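PDB 7JVH: glycoside Hydrolase Family 43_12 from Metagenome, which probably hydrolyses glycosidic bonds in arabinose- or xylose-containing plant polysaccharides, as a gut-derived member of glycoside hydrolase family 43, subfamily 12. Local coordinates for residues T31-Y42 / N379-F388. Numbering follows the deposited sequence.
Sequences TNFTYTGEDDIY and NGNFTYSEDF
Asn32 ND2 is the donor to follow first: it gives one hydrogen to Asp387 OD1 at 3.0 Å and the other to Ser385 OG at 3.1 Å, both acceptors lying close to the plane of the amide. CG stands anti to the backbone N (chi1 177°), which swings the amide across to strand 383-386, while Asn32 OD1 takes a hydrogen from Thr34 OG1 through an in-plane lone pair. Without the amide, as with an alanine in its place, Asp387 OD1 and Ser385 OG would probably lose their shared donor and Thr34 OG1 its acceptor. Further along the same face, Thr36 OG1 and Thr383 OG1 are hydrogen-bonded at 2.6 Å, and the methyls Thr34 CG2 and Thr383 CG2 touch. Beneath these side chains the backbones run antiparallel, with Phe33-Glu386 and Tyr35-Tyr384 as hydrogen-bonded pairs. The N-terminal strand 28-37 is thereby built into a sheet of the C-terminal concanavalin A-like domain, with strand 442-451 also paired to it. On the inward face Phe33 CB meets the edge of the Phe388 ring, and both phenylalanines reach Met563 on strand 560-566. Past the strand end, Asn381 bonds twice to the backbone of Asp39: OD1 accepts from Asp39 N, whereas ND2 donates to Asp39 O at 2.8 Å, on a lone pair in the carbonyl plane. Gly380 CA sits over the centre of the Tyr42 ring, 3.7 Å from its centroid, in a CH-pi contact; Ile41 CG2 covers the opposite face. One water joins Tyr42 OH to Asn379 OD1.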
loop_
_atom_site.group_PDB
_atom_site.type_symbol
_atom_site.label_atom_id
_atom_site.label_comp_id
_atom_site.label_asym_id
_atom_site.label_seq_id
_atom_site.Cartn_x
_atom_site.Cartn_y
_atom_site.Cartn_z
ATOM N N THR A 31 0.424 23.771 10.383
ATOM C CA THR A 31 -0.776 24.478 9.956
ATOM C C THR A 31 -1.178 24.125 8.517
ATOM O O THR A 31 -2.308 24.378 8.119
ATOM C CB THR A 31 -0.573 26.003 10.072
ATOM O OG1 THR A 31 -1.815 26.677 9.933
ATOM C CG2 THR A 31 0.343 26.503 8.989
ATOM N N ASN A 32 -0.227 23.578 7.747
ATOM C CA ASN A 32 -0.439 23.147 6.371
ATOM C C ASN A 32 0.455 21.983 5.960
ATOM O O ASN A 32 1.595 21.874 6.408
ATOM C CB ASN A 32 -0.172 24.288 5.394
ATOM C CG ASN A 32 -0.318 23.864 3.939
ATOM O OD1 ASN A 32 0.664 23.732 3.207
ATOM N ND2 ASN A 32 -1.551 23.613 3.525
ATOM N N PHE A 33 -0.077 21.119 5.089
ATOM C CA PHE A 33 0.728 20.250 4.249
ATOM C C PHE A 33 0.188 20.312 2.819
ATOM O O PHE A 33 -1.015 20.195 2.610
ATOM C CB PHE A 33 0.732 18.787 4.744
ATOM C CG PHE A 33 1.813 17.961 4.118
ATOM C CD1 PHE A 33 1.615 17.310 2.915
ATOM C CD2 PHE A 33 3.049 17.855 4.725
ATOM C CE1 PHE A 33 2.627 16.553 2.334
ATOM C CE2 PHE A 33 4.072 17.082 4.158
ATOM C CZ PHE A 33 3.856 16.440 2.955
ATOM N N THR A 34 1.091 20.485 1.853
ATOM C CA THR A 34 0.747 20.493 0.438
ATOM C C THR A 34 1.586 19.461 -0.282
ATOM O O THR A 34 2.800 19.431 -0.107
ATOM C CB THR A 34 0.964 21.897 -0.225
ATOM O OG1 THR A 34 0.187 22.872 0.475
ATOM C CG2 THR A 34 0.556 21.896 -1.668
ATOM N N TYR A 35 0.920 18.618 -1.078
ATOM C CA TYR A 35 1.566 17.612 -1.907
ATOM C C TYR A 35 1.112 17.793 -3.355
ATOM O O TYR A 35 -0.096 17.806 -3.629
ATOM C CB TYR A 35 1.220 16.198 -1.411
ATOM C CG TYR A 35 1.707 15.080 -2.322
ATOM C CD1 TYR A 35 3.017 14.618 -2.251
ATOM C CD2 TYR A 35 0.857 14.490 -3.248
ATOM C CE1 TYR A 35 3.469 13.609 -3.081
ATOM C CE2 TYR A 35 1.292 13.476 -4.089
ATOM C CZ TYR A 35 2.595 13.026 -3.994
ATOM O OH TYR A 35 3.031 12.013 -4.829
ATOM N N THR A 36 2.087 17.935 -4.264
ATOM C CA THR A 36 1.845 18.147 -5.687
ATOM C C THR A 36 2.596 17.116 -6.514
ATOM O O THR A 36 3.824 17.097 -6.511
ATOM C CB THR A 36 2.244 19.594 -6.144
ATOM O OG1 THR A 36 1.416 20.553 -5.482
ATOM C CG2 THR A 36 2.102 19.762 -7.661
ATOM N N GLY A 37 1.836 16.275 -7.234
ATOM C CA GLY A 37 2.385 15.297 -8.163
ATOM C C GLY A 37 2.646 15.969 -9.496
ATOM O O GLY A 37 1.867 16.826 -9.918
ATOM N N GLU A 38 3.757 15.596 -10.144
ATOM C CA GLU A 38 4.272 16.273 -11.343
ATOM C C GLU A 38 4.955 15.257 -12.263
ATOM O O GLU A 38 6.072 15.487 -12.740
ATOM C CB GLU A 38 5.302 17.371 -10.987
ATOM C CG GLU A 38 4.870 18.417 -9.967
ATOM C CD GLU A 38 6.063 19.090 -9.266
ATOM O OE1 GLU A 38 6.944 18.407 -8.710
ATOM O OE2 GLU A 38 6.125 20.338 -9.241
ATOM N N ASP A 39 4.280 14.133 -12.521
ATOM C CA ASP A 39 4.817 13.103 -13.395
ATOM C C ASP A 39 4.649 13.433 -14.881
ATOM O O ASP A 39 3.609 13.970 -15.312
ATOM C CB ASP A 39 4.206 11.734 -13.078
ATOM C CG ASP A 39 4.883 11.055 -11.892
ATOM O OD1 ASP A 39 6.075 11.387 -11.607
ATOM O OD2 ASP A 39 4.208 10.190 -11.258
ATOM N N ASP A 40 5.705 13.123 -15.647
ATOM C CA ASP A 40 5.780 13.329 -17.079
ATOM C C ASP A 40 4.638 12.630 -17.834
ATOM O O ASP A 40 4.022 13.218 -18.724
ATOM C CB ASP A 40 7.121 12.808 -17.601
ATOM C CG ASP A 40 8.307 13.558 -17.045
ATOM O OD1 ASP A 40 8.148 14.668 -16.490
ATOM O OD2 ASP A 40 9.432 13.040 -17.160
ATOM N N ILE A 41 4.370 11.375 -17.462
ATOM C CA ILE A 41 3.461 10.505 -18.182
ATOM C C ILE A 41 2.041 11.097 -18.324
ATOM O O ILE A 41 1.398 10.936 -19.357
ATOM C CB ILE A 41 3.403 9.080 -17.553
ATOM C CG1 ILE A 41 2.825 8.061 -18.537
ATOM C CG2 ILE A 41 2.597 9.080 -16.266
ATOM C CD1 ILE A 41 3.765 7.738 -19.685
ATOM N N TYR A 42 1.564 11.763 -17.271
ATOM C CA TYR A 42 0.225 12.325 -17.229
ATOM C C TYR A 42 0.175 13.628 -18.026
ATOM O O TYR A 42 -0.817 13.892 -18.728
ATOM C CB TYR A 42 -0.222 12.578 -15.793
ATOM C CG TYR A 42 -0.190 11.334 -14.931
ATOM C CD1 TYR A 42 -0.963 10.237 -15.260
ATOM C CD2 TYR A 42 0.610 11.255 -13.785
ATOM C CE1 TYR A 42 -0.956 9.108 -14.494
ATOM C CE2 TYR A 42 0.626 10.113 -13.003
ATOM C CZ TYR A 42 -0.158 9.043 -13.365
ATOM O OH TYR A 42 -0.162 7.901 -12.605
ATOM N N ASN A 379 -6.206 11.221 -9.022
ATOM C CA ASN A 379 -5.309 10.510 -9.930
ATOM C C ASN A 379 -4.646 11.525 -10.857
ATOM O O ASN A 379 -4.847 12.741 -10.700
ATOM C CB ASN A 379 -6.038 9.411 -10.709
ATOM C CG ASN A 379 -5.158 8.198 -10.951
ATOM O OD1 ASN A 379 -4.164 8.273 -11.685
ATOM N ND2 ASN A 379 -5.485 7.086 -10.313
ATOM N N GLY A 380 -3.829 11.050 -11.797
ATOM C CA GLY A 380 -3.033 11.938 -12.629
ATOM C C GLY A 380 -2.117 12.821 -11.780
ATOM O O GLY A 380 -1.618 12.393 -10.745
ATOM N N ASN A 381 -1.895 14.048 -12.247
ATOM C CA ASN A 381 -1.157 15.074 -11.531
ATOM C C ASN A 381 -2.150 16.017 -10.876
ATOM O O ASN A 381 -3.110 16.454 -11.492
ATOM C CB ASN A 381 -0.221 15.828 -12.466
ATOM C CG ASN A 381 0.995 15.022 -12.833
ATOM O OD1 ASN A 381 1.392 14.128 -12.094
ATOM N ND2 ASN A 381 1.600 15.319 -13.964
ATOM N N PHE A 382 -1.911 16.305 -9.592
ATOM C CA PHE A 382 -2.838 17.029 -8.751
ATOM C C PHE A 382 -2.093 17.610 -7.556
ATOM O O PHE A 382 -0.912 17.338 -7.354
ATOM C CB PHE A 382 -3.965 16.117 -8.293
ATOM C CG PHE A 382 -3.502 14.957 -7.452
ATOM C CD1 PHE A 382 -3.376 15.069 -6.084
ATOM C CD2 PHE A 382 -3.199 13.737 -8.046
ATOM C CE1 PHE A 382 -2.960 13.995 -5.328
ATOM C CE2 PHE A 382 -2.792 12.663 -7.293
ATOM C CZ PHE A 382 -2.665 12.789 -5.929
ATOM N N THR A 383 -2.804 18.427 -6.779
ATOM C CA THR A 383 -2.296 19.037 -5.573
ATOM C C THR A 383 -3.285 18.761 -4.460
ATOM O O THR A 383 -4.491 18.993 -4.624
ATOM C CB THR A 383 -2.088 20.551 -5.735
ATOM O OG1 THR A 383 -0.920 20.763 -6.527
ATOM C CG2 THR A 383 -1.904 21.240 -4.401
ATOM N N TYR A 384 -2.756 18.247 -3.334
ATOM C CA TYR A 384 -3.511 18.042 -2.113
ATOM C C TYR A 384 -2.936 18.973 -1.049
ATOM O O TYR A 384 -1.798 18.798 -0.608
ATOM C CB TYR A 384 -3.429 16.588 -1.677
ATOM C CG TYR A 384 -4.021 16.287 -0.312
ATOM C CD1 TYR A 384 -5.211 16.869 0.093
ATOM C CD2 TYR A 384 -3.393 15.388 0.567
ATOM C CE1 TYR A 384 -5.755 16.601 1.329
ATOM C CE2 TYR A 384 -3.950 15.104 1.813
ATOM C CZ TYR A 384 -5.127 15.713 2.188
ATOM O OH TYR A 384 -5.703 15.462 3.410
ATOM N N SER A 385 -3.732 19.984 -0.677
ATOM C CA SER A 385 -3.417 20.914 0.382
ATOM C C SER A 385 -4.362 20.622 1.531
ATOM O O SER A 385 -5.584 20.681 1.373
ATOM C CB SER A 385 -3.577 22.369 -0.061
ATOM O OG SER A 385 -3.284 23.250 1.004
ATOM N N GLU A 386 -3.781 20.305 2.695
ATOM C CA GLU A 386 -4.518 19.925 3.871
ATOM C C GLU A 386 -4.131 20.916 4.950
ATOM O O GLU A 386 -2.937 21.137 5.198
ATOM C CB GLU A 386 -4.115 18.519 4.309
ATOM C CG GLU A 386 -4.776 18.041 5.582
ATOM C CD GLU A 386 -6.293 18.094 5.495
ATOM O OE1 GLU A 386 -6.854 17.253 4.766
ATOM O OE2 GLU A 386 -6.913 18.960 6.174
ATOM N N ASP A 387 -5.142 21.494 5.604
ATOM C CA ASP A 387 -4.959 22.450 6.699
ATOM C C ASP A 387 -5.269 21.888 8.080
ATOM O O ASP A 387 -5.088 22.567 9.063
ATOM C CB ASP A 387 -5.809 23.695 6.413
ATOM C CG ASP A 387 -5.275 24.498 5.237
ATOM O OD1 ASP A 387 -4.051 24.441 4.979
ATOM O OD2 ASP A 387 -6.085 25.195 4.575
ATOM N N PHE A 388 -5.728 20.631 8.135
ATOM C CA PHE A 388 -6.053 19.922 9.372
ATOM C C PHE A 388 -6.941 20.737 10.330
ATOM O O PHE A 388 -6.714 20.773 11.536
ATOM C CB PHE A 388 -4.784 19.444 10.082
ATOM C CG PHE A 388 -3.922 18.540 9.244
ATOM C CD1 PHE A 388 -4.302 17.226 9.009
ATOM C CD2 PHE A 388 -2.757 19.013 8.667
ATOM C CE1 PHE A 388 -3.516 16.393 8.230
ATOM C CE2 PHE A 388 -1.969 18.195 7.878
ATOM C CZ PHE A 388 -2.343 16.875 7.659
HETATM O O HOH W 1 -2.426 6.617 -12.661
#